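Local coordinates for protein Old Yellow Enzyme (Pichia, PDB 6AGZ) that probably catalyses the flavin mononucleotide-dependent asymmetric reduction of the carbon-carbon double bond in enone compounds, at residues S41-T46 with K124-P129; Q55-N60 with E98-K103; D207-S212 with L220-D225; V282-P287 with S303-I308. All blocks are in the same frame, centred on the assembly; numbering follows the deposited sequence.

Overall arrangement
The four contacts are spread over one closed eight-stranded parallel barrel, a TIM barrel with flavin mononucleotide bound. Contacts 1 and 2 belong to the early part of the chain, with both segments of contact 2 falling between those of contact 1; contacts 3 and 4 follow in series. The closest pair of centres is that of contacts 3 and 4, about 21 Å apart, whereas contacts 2 and 3 lie about 37 Å apart between centres, on opposite sides of the chain's centre. None touches another. Contact 4 approaches the flavin mononucleotide, with the side chain of Ile284 about 9 Å away; Phe43 of contact 1 is about 14 Å from it.

Contact 1 (S41-T46 with K124-P129); sequences SDFVAT and KEHGLP
A loop of the TIM barrel, between strand 29-31 and helix 47-57, meets the end of helix 120-125 through one aromatic pair, Phe43 and His126. The helix finishes in a Schellman motif: Gly127, with positive phi, is the C-prime residue, Gly127 N binds Lys124 O at 2.7 Å, and Leu128 N reaches back to Leu123 O. His126, the first residue to leave helical geometry, projects from this turn toward Phe43, and the two side chains arrive from opposite directions. The approach is led by His126 NE2, 4.0 Å from Phe43 CE2 and lying at the edge of the phenyl ring, near its plane. The rings are inclined at 48° with centroids 5.8 Å apart, an oblique pairing that is neither a stack nor edge-to-face.

In Phe43 the CG atom lies opposite the carbonyl carbon (chi1 -43°), which aims the ring across the gap, while the carbonyl oxygen Ser41 O sits 3.7 Å above the Phe43 ring plane, over its centre. The polar end of His126 is tied to its own helix, since ND1 is hydrogen-bonded to Leu122 O; this should limit rotation of the imidazole and leaves NE2 as the atom directed at the phenyl edge. The contact is small, burying 63 Å² in all, with Phe43 buried and His126 exposed.

Leu77, from another loop, touches both rings and joins the two sides. Helix 87-102 also packs against the loop, through Gln89 on Phe43, Arg88 on Val44 and Ala92 on Ala45; beyond His126 the chain runs on into strand 130-132.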
loop_
_atom_site.group_PDB
_atom_site.type_symbol
_atom_site.label_atom_id
_atom_site.label_comp_id
_atom_site.label_asym_id
_atom_site.label_seq_id
_atom_site.Cartn_x
_atom_site.Cartn_y
_atom_site.Cartn_z
ATOM N N SER A 41 9.963 -41.309 4.764
ATOM C CA SER A 41 8.582 -41.309 5.233
ATOM C C SER A 41 8.490 -40.887 6.693
ATOM O O SER A 41 7.415 -40.482 7.147
ATOM C CB SER A 41 7.954 -42.690 5.040
ATOM O OG SER A 41 8.523 -43.640 5.924
ATOM N N ASP A 42 9.599 -40.971 7.429
ATOM C CA ASP A 42 9.711 -40.471 8.791
ATOM C C ASP A 42 9.982 -38.975 8.850
ATOM O O ASP A 42 10.150 -38.437 9.952
ATOM C CB ASP A 42 10.827 -41.217 9.525
ATOM C CG ASP A 42 10.308 -42.080 10.651
ATOM O OD1 ASP A 42 9.078 -42.277 10.728
ATOM O OD2 ASP A 42 11.132 -42.564 11.456
ATOM N N PHE A 43 10.044 -38.305 7.695
ATOM C CA PHE A 43 10.346 -36.875 7.595
ATOM C C PHE A 43 11.768 -36.566 8.068
ATOM O O PHE A 43 12.018 -35.533 8.689
ATOM C CB PHE A 43 9.321 -36.026 8.354
ATOM C CG PHE A 43 7.901 -36.470 8.151
ATOM C CD1 PHE A 43 7.275 -36.311 6.926
ATOM C CD2 PHE A 43 7.191 -37.052 9.189
ATOM C CE1 PHE A 43 5.968 -36.723 6.739
ATOM C CE2 PHE A 43 5.885 -37.465 9.010
ATOM C CZ PHE A 43 5.272 -37.301 7.784
ATOM N N VAL A 44 12.705 -37.461 7.759
ATOM C CA VAL A 44 14.111 -37.302 8.115
ATOM C C VAL A 44 14.897 -36.967 6.855
ATOM O O VAL A 44 14.682 -37.571 5.797
ATOM C CB VAL A 44 14.667 -38.571 8.791
ATOM C CG1 VAL A 44 16.117 -38.370 9.206
ATOM C CG2 VAL A 44 13.811 -38.953 9.991
ATOM N N ALA A 45 15.808 -36.002 6.969
ATOM C CA ALA A 45 16.635 -35.613 5.836
ATOM C C ALA A 45 17.559 -36.757 5.431
ATOM O O ALA A 45 18.002 -37.554 6.263
ATOM C CB ALA A 45 17.455 -34.367 6.173
ATOM N N THR A 46 17.856 -36.828 4.138
ATOM C CA THR A 46 18.566 -37.959 3.564
ATOM C C THR A 46 19.935 -37.547 3.034
ATOM O O THR A 46 20.235 -36.361 2.860
ATOM C CB THR A 46 17.751 -38.600 2.435
ATOM O OG1 THR A 46 17.440 -37.612 1.446
ATOM C CG2 THR A 46 16.459 -39.189 2.981
ATOM N N LYS A 124 -4.678 -37.754 9.525
ATOM C CA LYS A 124 -5.512 -38.709 10.249
ATOM C C LYS A 124 -4.710 -39.937 10.660
ATOM O O LYS A 124 -4.784 -40.387 11.810
ATOM C CB LYS A 124 -6.708 -39.111 9.386
ATOM C CG LYS A 124 -7.546 -40.233 9.973
ATOM C CD LYS A 124 -8.863 -39.710 10.517
ATOM C CE LYS A 124 -9.776 -40.849 10.940
ATOM N NZ LYS A 124 -11.058 -40.350 11.506
ATOM N N GLU A 125 -3.932 -40.493 9.728
ATOM C CA GLU A 125 -3.109 -41.655 10.036
ATOM C C GLU A 125 -2.062 -41.353 11.098
ATOM O O GLU A 125 -1.602 -42.277 11.778
ATOM C CB GLU A 125 -2.437 -42.173 8.764
ATOM C CG GLU A 125 -3.417 -42.693 7.728
ATOM C CD GLU A 125 -2.747 -43.039 6.416
ATOM O OE1 GLU A 125 -1.528 -42.800 6.285
ATOM O OE2 GLU A 125 -3.442 -43.552 5.514
ATOM N N HIS A 126 -1.673 -40.090 11.255
ATOM C CA HIS A 126 -0.827 -39.689 12.370
ATOM C C HIS A 126 -1.631 -39.163 13.555
ATOM O O HIS A 126 -1.051 -38.563 14.466
ATOM C CB HIS A 126 0.191 -38.643 11.913
ATOM C CG HIS A 126 1.283 -39.205 11.057
ATOM N ND1 HIS A 126 1.129 -39.433 9.707
ATOM C CD2 HIS A 126 2.542 -39.597 11.364
ATOM C CE1 HIS A 126 2.249 -39.935 9.217
ATOM N NE2 HIS A 126 3.123 -40.044 10.201
ATOM N N GLY A 127 -2.946 -39.377 13.561
ATOM C CA GLY A 127 -3.769 -39.001 14.696
ATOM C C GLY A 127 -3.916 -37.513 14.913
ATOM O O GLY A 127 -4.082 -37.073 16.055
ATOM N N LEU A 128 -3.871 -36.720 13.845
ATOM C CA LEU A 128 -3.886 -35.274 13.963
ATOM C C LEU A 128 -5.101 -34.681 13.259
ATOM O O LEU A 128 -5.537 -35.192 12.223
ATOM C CB LEU A 128 -2.609 -34.666 13.374
ATOM C CG LEU A 128 -1.312 -35.046 14.090
ATOM C CD1 LEU A 128 -0.112 -34.795 13.195
ATOM C CD2 LEU A 128 -1.181 -34.276 15.395
ATOM N N PRO A 129 -5.668 -33.607 13.799
ATOM C CA PRO A 129 -6.802 -32.950 13.146
ATOM C C PRO A 129 -6.354 -32.096 11.965
ATOM O O PRO A 129 -5.167 -31.908 11.699
ATOM C CB PRO A 129 -7.397 -32.084 14.260
ATOM C CG PRO A 129 -6.246 -31.807 15.165
ATOM C CD PRO A 129 -5.393 -33.044 15.132
#

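Contact 2 (Q55-N60 with E98-K103); sequences QRAENN and EEVHKK
The carboxylate of Glu58 leads away from segment 98-103, and the contact with Lys103 is made by methylenes, not by a carboxylate face. A second flat group, the amide of Asn60, is held within its own segment: Asn60 ND2 donates to Arg56 O over 3.0 Å, with that oxygen near the amide plane (12° out of it) and the bond nearly in line with the C=O. With CG anti to the backbone N (chi1 -177°) and the chain extended beyond, Glu58 carries its charged end away from helix 87-102, where OE1 pairs with Lys384, and leaves CB beside the lysine chain.

The setting is the helical layer of the TIM barrel, where the end of helix 47-57 packs on the last part of helix 87-102. Ala57, small and buried, permits the close approach: its CA is 5.4 Å from Val100 CA. Its methyl lies 3.8 Å from Val100 CG1, and also meets the lysine at Ala57 CB to Lys103 CB, 3.5 Å, tighter than usual for two carbons. Lys103 then bends at chi2 (-53°) and again at chi4, draping its aliphatic chain across Glu58 with CD 3.6 Å from Glu58 CB. Replacing Lys103 by an alanine removes the methylenes beyond CB and would probably open a gap beside Glu58 CB.

Around this seam, Ala57 O is hydrogen-bonded to Ser105 OG, Glu99 OE2 to Ser54 OG, and Tyr53 packs on Val100. No direct hydrogen bond links the two segments. A water spans the gap instead, accepting from Asn59 N at 2.9 Å and donating to Lys103 O at 2.8 Å.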
loop_
_atom_site.group_PDB
_atom_site.type_symbol
_atom_site.label_atom_id
_atom_site.label_comp_id
_atom_site.label_asym_id
_atom_site.label_seq_id
_atom_site.Cartn_x
_atom_site.Cartn_y
_atom_site.Cartn_z
ATOM N N GLN A 55 26.307 -29.543 -3.173
ATOM C CA GLN A 55 26.722 -29.074 -4.492
ATOM C C GLN A 55 26.361 -27.610 -4.707
ATOM O O GLN A 55 27.080 -26.890 -5.407
ATOM C CB GLN A 55 26.089 -29.938 -5.581
ATOM C CG GLN A 55 26.484 -31.403 -5.522
ATOM C CD GLN A 55 25.789 -32.231 -6.582
ATOM O OE1 GLN A 55 25.596 -31.778 -7.711
ATOM N NE2 GLN A 55 25.400 -33.448 -6.223
ATOM N N ARG A 56 25.263 -27.153 -4.111
ATOM C CA ARG A 56 24.823 -25.774 -4.257
ATOM C C ARG A 56 25.480 -24.836 -3.256
ATOM O O ARG A 56 25.415 -23.614 -3.437
ATOM C CB ARG A 56 23.299 -25.706 -4.139
ATOM C CG ARG A 56 22.625 -26.308 -5.355
ATOM C CD ARG A 56 21.218 -26.805 -5.095
ATOM N NE ARG A 56 20.647 -27.347 -6.325
ATOM C CZ ARG A 56 20.925 -28.554 -6.808
ATOM N NH1 ARG A 56 21.765 -29.353 -6.161
ATOM N NH2 ARG A 56 20.367 -28.965 -7.938
ATOM N N ALA A 57 26.110 -25.373 -2.214
ATOM C CA ALA A 57 26.935 -24.568 -1.329
ATOM C C ALA A 57 28.379 -24.481 -1.802
ATOM O O ALA A 57 29.119 -23.606 -1.338
ATOM C CB ALA A 57 26.883 -25.133 0.095
ATOM N N GLU A 58 28.786 -25.352 -2.723
ATOM C CA GLU A 58 30.139 -25.319 -3.261
ATOM C C GLU A 58 30.301 -24.158 -4.235
ATOM O O GLU A 58 29.434 -23.908 -5.078
ATOM C CB GLU A 58 30.454 -26.641 -3.963
ATOM C CG GLU A 58 31.867 -26.758 -4.510
ATOM C CD GLU A 58 32.045 -27.983 -5.389
ATOM O OE1 GLU A 58 31.096 -28.329 -6.123
ATOM O OE2 GLU A 58 33.129 -28.603 -5.341
ATOM N N ASN A 59 31.423 -23.445 -4.108
ATOM C CA ASN A 59 31.768 -22.331 -4.996
ATOM C C ASN A 59 30.676 -21.263 -5.014
ATOM O O ASN A 59 30.408 -20.645 -6.046
ATOM C CB ASN A 59 32.055 -22.823 -6.418
ATOM C CG ASN A 59 33.212 -23.800 -6.480
ATOM O OD1 ASN A 59 34.201 -23.657 -5.761
ATOM N ND2 ASN A 59 33.094 -24.800 -7.345
ATOM N N ASN A 60 30.027 -21.041 -3.868
ATOM C CA ASN A 60 28.912 -20.101 -3.818
ATOM C C ASN A 60 29.173 -18.918 -2.895
ATOM O O ASN A 60 29.169 -17.773 -3.358
ATOM C CB ASN A 60 27.640 -20.847 -3.389
ATOM C CG ASN A 60 26.380 -20.017 -3.572
ATOM O OD1 ASN A 60 26.437 -18.815 -3.828
ATOM N ND2 ASN A 60 25.227 -20.664 -3.435
ATOM N N GLU A 98 26.211 -28.301 8.653
ATOM C CA GLU A 98 27.661 -28.366 8.802
ATOM C C GLU A 98 28.347 -28.538 7.455
ATOM O O GLU A 98 29.411 -27.953 7.213
ATOM C CB GLU A 98 28.040 -29.501 9.752
ATOM C CG GLU A 98 27.648 -29.244 11.198
ATOM C CD GLU A 98 27.914 -30.434 12.095
ATOM O OE1 GLU A 98 28.239 -31.519 11.568
ATOM O OE2 GLU A 98 27.798 -30.286 13.329
ATOM N N GLU A 99 27.752 -29.328 6.557
ATOM C CA GLU A 99 28.341 -29.470 5.229
ATOM C C GLU A 99 28.214 -28.180 4.424
ATOM O O GLU A 99 29.160 -27.783 3.732
ATOM C CB GLU A 99 27.696 -30.635 4.483
ATOM C CG GLU A 99 28.075 -30.721 3.008
ATOM C CD GLU A 99 29.519 -31.138 2.779
ATOM O OE1 GLU A 99 30.223 -31.461 3.759
ATOM O OE2 GLU A 99 29.952 -31.144 1.606
ATOM N N VAL A 100 27.059 -27.514 4.502
ATOM C CA VAL A 100 26.876 -26.257 3.777
ATOM C C VAL A 100 27.895 -25.219 4.236
ATOM O O VAL A 100 28.473 -24.491 3.421
ATOM C CB VAL A 100 25.430 -25.748 3.943
ATOM C CG1 VAL A 100 25.317 -24.298 3.499
ATOM C CG2 VAL A 100 24.468 -26.622 3.152
ATOM N N HIS A 101 28.137 -25.141 5.547
ATOM C CA HIS A 101 29.101 -24.174 6.064
ATOM C C HIS A 101 30.530 -24.573 5.722
ATOM O O HIS A 101 31.375 -23.708 5.462
ATOM C CB HIS A 101 28.933 -24.020 7.575
ATOM C CG HIS A 101 27.725 -23.231 7.971
ATOM N ND1 HIS A 101 27.100 -23.387 9.190
ATOM C CD2 HIS A 101 27.029 -22.273 7.312
ATOM C CE1 HIS A 101 26.071 -22.562 9.264
ATOM N NE2 HIS A 101 26.006 -21.875 8.138
ATOM N N LYS A 102 30.825 -25.876 5.735
ATOM C CA LYS A 102 32.140 -26.337 5.303
ATOM C C LYS A 102 32.408 -25.931 3.860
ATOM O O LYS A 102 33.536 -25.577 3.500
ATOM C CB LYS A 102 32.241 -27.854 5.468
ATOM C CG LYS A 102 33.606 -28.445 5.153
ATOM C CD LYS A 102 33.567 -29.964 5.238
ATOM C CE LYS A 102 34.888 -30.580 4.814
ATOM N NZ LYS A 102 34.795 -32.062 4.686
ATOM N N LYS A 103 31.370 -25.953 3.026
ATOM C CA LYS A 103 31.480 -25.516 1.643
ATOM C C LYS A 103 31.756 -24.024 1.512
ATOM O O LYS A 103 32.158 -23.581 0.431
ATOM C CB LYS A 103 30.204 -25.877 0.893
ATOM C CG LYS A 103 30.191 -27.268 0.306
ATOM C CD LYS A 103 31.415 -27.518 -0.553
ATOM C CE LYS A 103 31.634 -29.001 -0.766
ATOM N NZ LYS A 103 30.370 -29.678 -1.165
HETATM O O HOH W 1 33.363 -24.043 -2.062
#

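Contact 3 (D207-S212 with L220-D225); sequences DKYGGS and LLEVID
Tyr209 and Glu222 join a loop of the TIM barrel to helix 218-231 by a short hydrogen bond: Tyr209 OH donates to Glu222 OE1 over 2.6 Å. The carboxylate oxygen receives it on its syn lone pair, the side of the other oxygen, and lies in the plane of the phenol at the ring's edge, 3.3 Å from Tyr209 CE1. Ring and carboxylate planes stand 85° apart, and the two side chains cross at about a right angle. Glu222 reaches the hydroxyl with CG set opposite the carbonyl carbon (chi1 -68°) and the rest of its chain extended, the full length being used to bridge from the helix to the loop.

Tyr209 is presented by a type I turn running from Asp207 to Gly210. An Asx turn reinforces it, Tyr209 N giving a 3.0 Å bond to Asp207 OD1 from above the carboxylate plane. Lys208 has CG lodged between its backbone N and carbonyl carbon (chi1 69°), then runs straight to bring NZ within 4.1 Å of Glu222 OE2, beyond a salt bridge, where the opposite charges may attract weakly. Glu222 OE1 is gripped a second time by Lys165 NZ, which would probably stabilise the charged carboxylate. A phenylalanine at Tyr209 would remove the hydroxyl and is likely to leave Glu222 OE1 without its mate from the loop, its carboxylate less firmly oriented.

Helix 158-179 flanks the tyrosine through Leu158, Ile161 and Lys165, and Phe197 of helix 193-198 also touches it; on the same helix as Glu222, Leu220 and Ile224 pack on Val186 of barrel strand 183-187.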
loop_
_atom_site.group_PDB
_atom_site.type_symbol
_atom_site.label_atom_id
_atom_site.label_comp_id
_atom_site.label_asym_id
_atom_site.label_seq_id
_atom_site.Cartn_x
_atom_site.Cartn_y
_atom_site.Cartn_z
ATOM N N ASP A 207 -12.994 -13.432 16.753
ATOM C CA ASP A 207 -12.173 -13.089 17.903
ATOM C C ASP A 207 -11.048 -12.161 17.441
ATOM O O ASP A 207 -11.078 -11.621 16.332
ATOM C CB ASP A 207 -11.660 -14.348 18.606
ATOM C CG ASP A 207 -10.817 -15.241 17.706
ATOM O OD1 ASP A 207 -10.419 -14.811 16.602
ATOM O OD2 ASP A 207 -10.541 -16.388 18.118
ATOM N N LYS A 208 -10.041 -11.959 18.290
ATOM C CA LYS A 208 -8.981 -11.011 17.964
ATOM C C LYS A 208 -8.034 -11.504 16.874
ATOM O O LYS A 208 -7.083 -10.785 16.546
ATOM C CB LYS A 208 -8.183 -10.663 19.222
ATOM C CG LYS A 208 -7.332 -11.795 19.765
ATOM C CD LYS A 208 -6.354 -11.272 20.804
ATOM C CE LYS A 208 -5.526 -12.389 21.415
ATOM N NZ LYS A 208 -4.514 -11.851 22.368
ATOM N N TYR A 209 -8.250 -12.688 16.305
ATOM C CA TYR A 209 -7.416 -13.183 15.218
ATOM C C TYR A 209 -8.092 -13.064 13.858
ATOM O O TYR A 209 -7.574 -13.593 12.870
ATOM C CB TYR A 209 -7.002 -14.631 15.485
ATOM C CG TYR A 209 -5.985 -14.761 16.596
ATOM C CD1 TYR A 209 -4.644 -14.476 16.371
ATOM C CD2 TYR A 209 -6.365 -15.160 17.871
ATOM C CE1 TYR A 209 -3.709 -14.587 17.384
ATOM C CE2 TYR A 209 -5.436 -15.275 18.890
ATOM C CZ TYR A 209 -4.110 -14.988 18.641
ATOM O OH TYR A 209 -3.183 -15.101 19.651
ATOM N N GLY A 210 -9.237 -12.383 13.787
ATOM C CA GLY A 210 -9.896 -12.118 12.526
ATOM C C GLY A 210 -10.805 -10.914 12.652
ATOM O O GLY A 210 -11.041 -10.398 13.746
ATOM N N GLY A 211 -11.319 -10.471 11.507
ATOM C CA GLY A 211 -12.267 -9.378 11.466
ATOM C C GLY A 211 -11.683 -8.007 11.208
ATOM O O GLY A 211 -12.448 -7.041 11.102
ATOM N N SER A 212 -10.363 -7.884 11.108
ATOM C CA SER A 212 -9.742 -6.613 10.759
ATOM C C SER A 212 -8.345 -6.893 10.231
ATOM O O SER A 212 -7.854 -8.025 10.285
ATOM C CB SER A 212 -9.696 -5.656 11.956
ATOM O OG SER A 212 -8.730 -6.066 12.907
ATOM N N LEU A 220 0.616 -13.951 12.736
ATOM C CA LEU A 220 1.945 -13.825 12.149
ATOM C C LEU A 220 2.853 -12.971 13.025
ATOM O O LEU A 220 3.980 -13.369 13.339
ATOM C CB LEU A 220 1.850 -13.234 10.742
ATOM C CG LEU A 220 3.197 -12.860 10.114
ATOM C CD1 LEU A 220 4.055 -14.099 9.891
ATOM C CD2 LEU A 220 3.004 -12.094 8.814
ATOM N N LEU A 221 2.373 -11.796 13.439
ATOM C CA LEU A 221 3.211 -10.883 14.211
ATOM C C LEU A 221 3.555 -11.455 15.582
ATOM O O LEU A 221 4.658 -11.233 16.092
ATOM C CB LEU A 221 2.521 -9.527 14.350
ATOM C CG LEU A 221 2.394 -8.719 13.058
ATOM C CD1 LEU A 221 1.698 -7.393 13.322
ATOM C CD2 LEU A 221 3.763 -8.497 12.432
ATOM N N GLU A 222 2.624 -12.189 16.196
ATOM C CA GLU A 222 2.912 -12.807 17.487
ATOM C C GLU A 222 3.959 -13.906 17.348
ATOM O O GLU A 222 4.880 -14.005 18.173
ATOM C CB GLU A 222 1.625 -13.354 18.107
ATOM C CG GLU A 222 0.644 -12.269 18.539
ATOM C CD GLU A 222 -0.613 -12.825 19.183
ATOM O OE1 GLU A 222 -0.886 -14.033 19.026
ATOM O OE2 GLU A 222 -1.331 -12.049 19.849
ATOM N N VAL A 223 3.839 -14.736 16.308
ATOM C CA VAL A 223 4.865 -15.739 16.032
ATOM C C VAL A 223 6.216 -15.069 15.817
ATOM O O VAL A 223 7.240 -15.503 16.358
ATOM C CB VAL A 223 4.463 -16.599 14.820
ATOM C CG1 VAL A 223 5.632 -17.469 14.376
ATOM C CG2 VAL A 223 3.256 -17.461 15.156
ATOM N N ILE A 224 6.234 -13.994 15.024
ATOM C CA ILE A 224 7.479 -13.280 14.749
ATOM C C ILE A 224 8.090 -12.747 16.038
ATOM O O ILE A 224 9.302 -12.853 16.254
ATOM C CB ILE A 224 7.236 -12.148 13.734
ATOM C CG1 ILE A 224 6.836 -12.718 12.373
ATOM C CG2 ILE A 224 8.476 -11.279 13.595
ATOM C CD1 ILE A 224 7.839 -13.686 11.803
ATOM N N ASP A 225 7.266 -12.171 16.915
ATOM C CA ASP A 225 7.794 -11.599 18.151
ATOM C C ASP A 225 8.354 -12.680 19.068
ATOM O O ASP A 225 9.436 -12.512 19.645
ATOM C CB ASP A 225 6.707 -10.795 18.865
ATOM C CG ASP A 225 6.319 -9.542 18.105
ATOM O OD1 ASP A 225 7.119 -9.086 17.261
ATOM O OD2 ASP A 225 5.216 -9.010 18.354
#

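Contact 4 (V282-P287 with S303-I308)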
loop_
_atom_site.group_PDB
_atom_site.type_symbol
_atom_site.label_atom_id
_atom_site.label_comp_id
_atom_site.label_asym_id
_atom_site.label_seq_id
_atom_site.Cartn_x
_atom_site.Cartn_y
_atom_site.Cartn_z
ATOM N N VAL A 282 13.279 -9.862 4.421
ATOM C CA VAL A 282 11.884 -10.116 4.085
ATOM C C VAL A 282 11.842 -10.653 2.662
ATOM O O VAL A 282 12.368 -10.019 1.741
ATOM C CB VAL A 282 11.018 -8.851 4.223
ATOM C CG1 VAL A 282 9.617 -9.107 3.695
ATOM C CG2 VAL A 282 10.962 -8.403 5.674
ATOM N N SER A 283 11.226 -11.819 2.486
ATOM C CA SER A 283 11.189 -12.497 1.196
ATOM C C SER A 283 9.865 -12.212 0.499
ATOM O O SER A 283 8.795 -12.392 1.089
ATOM C CB SER A 283 11.381 -14.004 1.369
ATOM O OG SER A 283 11.426 -14.652 0.111
ATOM N N ILE A 284 9.942 -11.768 -0.755
ATOM C CA ILE A 284 8.775 -11.399 -1.541
ATOM C C ILE A 284 8.857 -12.045 -2.917
ATOM O O ILE A 284 9.941 -12.289 -3.461
ATOM C CB ILE A 284 8.616 -9.863 -1.672
ATOM C CG1 ILE A 284 9.684 -9.272 -2.594
ATOM C CG2 ILE A 284 8.668 -9.197 -0.305
ATOM C CD1 ILE A 284 9.504 -7.789 -2.837
ATOM N N VAL A 285 7.684 -12.315 -3.480
ATOM C CA VAL A 285 7.539 -12.990 -4.763
ATOM C C VAL A 285 7.114 -11.966 -5.806
ATOM O O VAL A 285 6.126 -11.245 -5.613
ATOM C CB VAL A 285 6.520 -14.140 -4.675
ATOM C CG1 VAL A 285 6.119 -14.598 -6.066
ATOM C CG2 VAL A 285 7.102 -15.290 -3.868
ATOM N N GLU A 286 7.863 -11.900 -6.902
ATOM C CA GLU A 286 7.527 -10.976 -7.971
ATOM C C GLU A 286 6.291 -11.467 -8.721
ATOM O O GLU A 286 6.182 -12.659 -9.026
ATOM C CB GLU A 286 8.701 -10.817 -8.933
ATOM C CG GLU A 286 9.923 -10.160 -8.307
ATOM C CD GLU A 286 9.615 -8.789 -7.733
ATOM O OE1 GLU A 286 9.198 -7.893 -8.497
ATOM O OE2 GLU A 286 9.786 -8.609 -6.508
ATOM N N PRO A 287 5.337 -10.573 -9.024
ATOM C CA PRO A 287 4.070 -10.853 -9.713
ATOM C C PRO A 287 4.232 -11.716 -10.965
ATOM O O PRO A 287 5.099 -11.433 -11.791
ATOM C CB PRO A 287 3.554 -9.453 -10.085
ATOM C CG PRO A 287 4.664 -8.486 -9.715
ATOM C CD PRO A 287 5.447 -9.156 -8.650
ATOM N N SER A 303 6.800 -2.486 -5.842
ATOM C CA SER A 303 7.525 -1.276 -5.459
ATOM C C SER A 303 7.063 -0.746 -4.109
ATOM O O SER A 303 7.888 -0.389 -3.258
ATOM C CB SER A 303 7.359 -0.202 -6.536
ATOM O OG SER A 303 5.990 0.101 -6.744
ATOM N N TRP A 304 5.745 -0.711 -3.885
ATOM C CA TRP A 304 5.218 -0.193 -2.627
ATOM C C TRP A 304 5.785 -0.951 -1.435
ATOM O O TRP A 304 6.080 -0.350 -0.395
ATOM C CB TRP A 304 3.690 -0.260 -2.626
ATOM C CG TRP A 304 3.143 -1.641 -2.834
ATOM C CD1 TRP A 304 2.862 -2.238 -4.027
ATOM C CD2 TRP A 304 2.806 -2.594 -1.818
ATOM N NE1 TRP A 304 2.374 -3.505 -3.820
ATOM C CE2 TRP A 304 2.329 -3.748 -2.472
ATOM C CE3 TRP A 304 2.862 -2.585 -0.421
ATOM C CZ2 TRP A 304 1.909 -4.882 -1.777
ATOM C CZ3 TRP A 304 2.446 -3.713 0.267
ATOM C CH2 TRP A 304 1.976 -4.844 -0.411
ATOM N N MET A 305 5.957 -2.269 -1.572
ATOM C CA MET A 305 6.569 -3.043 -0.498
ATOM C C MET A 305 7.929 -2.469 -0.131
ATOM O O MET A 305 8.213 -2.205 1.045
ATOM C CB MET A 305 6.691 -4.512 -0.910
ATOM C CG MET A 305 5.379 -5.135 -1.360
ATOM S SD MET A 305 5.473 -6.913 -1.654
ATOM C CE MET A 305 5.483 -7.531 0.026
ATOM N N LEU A 306 8.769 -2.218 -1.139
ATOM C CA LEU A 306 10.093 -1.669 -0.878
ATOM C C LEU A 306 10.024 -0.258 -0.313
ATOM O O LEU A 306 10.997 0.201 0.295
ATOM C CB LEU A 306 10.937 -1.684 -2.156
ATOM C CG LEU A 306 11.437 -3.011 -2.747
ATOM C CD1 LEU A 306 12.949 -2.967 -2.918
ATOM C CD2 LEU A 306 11.033 -4.234 -1.929
ATOM N N GLN A 307 8.896 0.438 -0.494
ATOM C CA GLN A 307 8.729 1.736 0.148
ATOM C C GLN A 307 8.641 1.603 1.661
ATOM O O GLN A 307 9.113 2.484 2.388
ATOM C CB GLN A 307 7.476 2.440 -0.377
ATOM C CG GLN A 307 7.636 3.112 -1.726
ATOM C CD GLN A 307 6.508 4.085 -2.017
ATOM O OE1 GLN A 307 5.880 4.030 -3.075
ATOM N NE2 GLN A 307 6.247 4.985 -1.075
ATOM N N ILE A 308 8.049 0.515 2.152
ATOM C CA ILE A 308 7.754 0.385 3.574
ATOM C C ILE A 308 8.922 -0.282 4.286
ATOM O O ILE A 308 9.479 0.269 5.242
ATOM C CB ILE A 308 6.450 -0.399 3.797
ATOM C CG1 ILE A 308 5.309 0.239 3.002
ATOM C CG2 ILE A 308 6.108 -0.438 5.274
ATOM C CD1 ILE A 308 4.033 -0.573 3.002
#
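Strand 281-285 and helix 303-308 come nearest at Ile284 and Met305, whose CA atoms are 8.7 Å apart, leaving room for a layer of side chains between the backbones. They form part of a beta-alpha-beta crossover of the TIM barrel: the chain leaves this strand, passes through a loop partly not modelled (288-299), forms the short helix, and returns as the parallel neighbour strand 313-316. Ile284 points toward the helix and meets two residues of it with two different branches. Its CG2 methyl touches the methionine terminus, Ile284 CG2 to Met305 CE being 3.6 Å, while Met305 SD is farther off, 4.2 Å from Ile284 CG2. These two side chains slide past each other in opposite directions, with the bend of Met305 at chi3 (76°) placing the CE methyl beside the isoleucine.

The other branch, CG1, takes the position between backbone N and carbonyl carbon (chi1 71°) and continues extended, so that CD1 meets Leu306. The packing is purely apolar, without a hydrogen bond between the segments, and it buries 131 Å². Val313 of the returning strand touches both Ile284 and Leu306, and Leu266 of helix 258-274 packs on Met305. The outer side of helix 303-308 faces the second subunit: Ser303 packs on its counterpart there, and Ile308 on Ile259 of that subunit. The short helix thus lies between the barrel wall and the second subunit.

Within the helix, Met305 CG rests 3.3 Å above the Trp304 ring plane, offset toward the rim. At the strand, Ile284 CD1 stops 4.0 Å from Leu306 CD2.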